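Long-range contact in serine protease inhibitor 4, isoform B (Drosophila melanogaster, PDB 4P0F), which probably inhibits serine-type endopeptidases, and perhaps cysteine-type ones as well: residues F208-L213 against S261-K266. Numbering follows the deposited sequence.
Sequences FRYADL and SLYETK
Phe208 and Thr265 exchange two backbone hydrogen bonds, and Tyr210 and Tyr263 exchange two more, a compact example of antiparallel pairing in the serpin fold, here between strands 197-213 and 263-281 just after the chain leaves helix 255-260. Within each pair both N-H groups and both carbonyl oxygens are satisfied by the partner residue: Phe208 N reaches Thr265 O at 3.1 Å, while Tyr210 N reaches Tyr263 O at 2.8 Å. That last donor stands above the carbonyl plane, 45° out of it and off any lone pair, although the bond is short. Three CA-H groups supplement the ladder, among them Leu262 CA at 3.3 Å from Tyr210 O. Between the two bonded pairs lies the non-hydrogen-bonded pair Arg209 and Glu264. Arg209 turns its backbone polar groups outward to Glu222 of strand 218-224, on the other side of its own strand. Its side chain, bent at chi3 (66°), brings NE to 3.7 Å from Leu262 CB, and Leu262 CD1 lies over one guanidinium face. Glu264 touches the aliphatic part instead, OE2 lying 3.4 Å from Arg209 CG, and the two charged ends form no salt bridge; NH1 has a long, weak ion pair with Glu222. An alanine in place of Arg209 would probably uncover Leu262 and leave Glu222 without this distant positive charge. In the link between helix 255-260 and the strand, Ser261 OG is hydrogen-bonded to Gln257 O of that helix. On the opposite face from Arg209, the Tyr210 edge meets the Tyr263 face in an offset edge-to-face pair, planes 85° apart, with Tyr210 CE1 3.6 Å from Tyr263 OH.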
loop_
_atom_site.group_PDB
_atom_site.type_symbol
_atom_site.label_atom_id
_atom_site.label_comp_id
_atom_site.label_asym_id
_atom_site.label_seq_id
_atom_site.Cartn_x
_atom_site.Cartn_y
_atom_site.Cartn_z
ATOM N N PHE A 208 -7.686 -24.668 -5.410
ATOM C CA PHE A 208 -6.929 -23.442 -5.266
ATOM C C PHE A 208 -5.476 -23.803 -5.055
ATOM O O PHE A 208 -5.170 -24.914 -4.629
ATOM C CB PHE A 208 -7.392 -22.613 -4.071
ATOM C CG PHE A 208 -8.758 -22.009 -4.220
ATOM C CD1 PHE A 208 -9.004 -21.027 -5.169
ATOM C CD2 PHE A 208 -9.778 -22.385 -3.373
ATOM C CE1 PHE A 208 -10.253 -20.452 -5.284
ATOM C CE2 PHE A 208 -11.029 -21.805 -3.474
ATOM C CZ PHE A 208 -11.265 -20.842 -4.433
ATOM N N ARG A 209 -4.592 -22.861 -5.347
ATOM C CA ARG A 209 -3.198 -22.981 -4.959
ATOM C C ARG A 209 -3.086 -22.850 -3.445
ATOM O O ARG A 209 -3.561 -21.880 -2.864
ATOM C CB ARG A 209 -2.354 -21.913 -5.650
ATOM C CG ARG A 209 -2.301 -22.057 -7.150
ATOM C CD ARG A 209 -1.333 -21.065 -7.747
ATOM N NE ARG A 209 0.043 -21.331 -7.344
ATOM C CZ ARG A 209 1.057 -20.507 -7.582
ATOM N NH1 ARG A 209 0.838 -19.363 -8.216
ATOM N NH2 ARG A 209 2.285 -20.825 -7.182
ATOM N N TYR A 210 -2.448 -23.842 -2.829
ATOM C CA TYR A 210 -2.441 -24.026 -1.385
ATOM C C TYR A 210 -1.041 -24.448 -0.960
ATOM O O TYR A 210 -0.345 -25.107 -1.719
ATOM C CB TYR A 210 -3.475 -25.097 -0.965
ATOM C CG TYR A 210 -3.198 -25.698 0.394
ATOM C CD1 TYR A 210 -2.388 -26.814 0.522
ATOM C CD2 TYR A 210 -3.712 -25.124 1.554
ATOM C CE1 TYR A 210 -2.101 -27.355 1.749
ATOM C CE2 TYR A 210 -3.431 -25.666 2.800
ATOM C CZ TYR A 210 -2.621 -26.781 2.887
ATOM O OH TYR A 210 -2.312 -27.351 4.104
ATOM N N ALA A 211 -0.636 -24.082 0.249
ATOM C CA ALA A 211 0.570 -24.651 0.820
ATOM C C ALA A 211 0.485 -24.804 2.323
ATOM O O ALA A 211 -0.039 -23.951 3.035
ATOM C CB ALA A 211 1.803 -23.796 0.460
ATOM N N ASP A 212 1.035 -25.908 2.795
ATOM C CA ASP A 212 1.354 -26.068 4.193
ATOM C C ASP A 212 2.700 -25.417 4.428
ATOM O O ASP A 212 3.653 -25.681 3.690
ATOM C CB ASP A 212 1.405 -27.545 4.572
ATOM C CG ASP A 212 1.478 -27.763 6.068
ATOM O OD1 ASP A 212 0.879 -26.971 6.825
ATOM O OD2 ASP A 212 2.129 -28.743 6.483
ATOM N N LEU A 213 2.764 -24.578 5.454
ATOM C CA LEU A 213 3.962 -23.833 5.797
ATOM C C LEU A 213 4.401 -24.182 7.219
ATOM O O LEU A 213 4.322 -23.358 8.125
ATOM C CB LEU A 213 3.701 -22.329 5.659
ATOM C CG LEU A 213 3.272 -21.869 4.264
ATOM C CD1 LEU A 213 2.738 -20.439 4.308
ATOM C CD2 LEU A 213 4.425 -21.987 3.279
ATOM N N SER A 261 5.744 -22.071 -2.870
ATOM C CA SER A 261 5.381 -23.300 -2.152
ATOM C C SER A 261 3.980 -23.793 -2.509
ATOM O O SER A 261 3.632 -24.925 -2.226
ATOM C CB SER A 261 5.450 -23.071 -0.642
ATOM O OG SER A 261 6.747 -22.640 -0.261
ATOM N N LEU A 262 3.181 -22.923 -3.106
ATOM C CA LEU A 262 1.784 -23.238 -3.417
ATOM C C LEU A 262 1.631 -24.267 -4.520
ATOM O O LEU A 262 2.376 -24.254 -5.496
ATOM C CB LEU A 262 1.062 -21.963 -3.830
ATOM C CG LEU A 262 1.074 -20.793 -2.860
ATOM C CD1 LEU A 262 0.511 -19.551 -3.552
ATOM C CD2 LEU A 262 0.288 -21.131 -1.612
ATOM N N TYR A 263 0.641 -25.148 -4.372
ATOM C CA TYR A 263 0.298 -26.123 -5.405
ATOM C C TYR A 263 -1.222 -26.271 -5.431
ATOM O O TYR A 263 -1.869 -26.132 -4.404
ATOM C CB TYR A 263 0.978 -27.473 -5.142
ATOM C CG TYR A 263 0.608 -28.103 -3.819
ATOM C CD1 TYR A 263 1.286 -27.765 -2.652
ATOM C CD2 TYR A 263 -0.417 -29.037 -3.731
ATOM C CE1 TYR A 263 0.953 -28.335 -1.436
ATOM C CE2 TYR A 263 -0.758 -29.615 -2.517
ATOM C CZ TYR A 263 -0.068 -29.258 -1.374
ATOM O OH TYR A 263 -0.397 -29.824 -0.163
ATOM N N GLU A 264 -1.784 -26.552 -6.602
ATOM C CA GLU A 264 -3.236 -26.713 -6.734
ATOM C C GLU A 264 -3.749 -27.946 -5.995
ATOM O O GLU A 264 -3.213 -29.038 -6.160
ATOM C CB GLU A 264 -3.623 -26.813 -8.210
ATOM C CG GLU A 264 -3.426 -25.520 -8.986
ATOM C CD GLU A 264 -4.528 -24.511 -8.754
ATOM O OE1 GLU A 264 -5.467 -24.813 -7.986
ATOM O OE2 GLU A 264 -4.454 -23.409 -9.345
ATOM N N THR A 265 -4.795 -27.771 -5.196
ATOM C CA THR A 265 -5.433 -28.902 -4.531
ATOM C C THR A 265 -6.861 -28.528 -4.129
ATOM O O THR A 265 -7.186 -27.352 -4.015
ATOM C CB THR A 265 -4.613 -29.358 -3.298
ATOM O OG1 THR A 265 -4.919 -30.720 -2.981
ATOM C CG2 THR A 265 -4.872 -28.473 -2.091
ATOM N N LYS A 266 -7.713 -29.530 -3.925
ATOM C CA LYS A 266 -9.095 -29.260 -3.537
ATOM C C LYS A 266 -9.147 -28.754 -2.102
ATOM O O LYS A 266 -8.601 -29.386 -1.193
ATOM C CB LYS A 266 -9.962 -30.517 -3.695
ATOM C CG LYS A 266 -10.024 -31.028 -5.126
ATOM C CD LYS A 266 -10.943 -32.234 -5.264
ATOM C CE LYS A 266 -10.900 -32.798 -6.677
ATOM N NZ LYS A 266 -12.099 -33.627 -6.985
#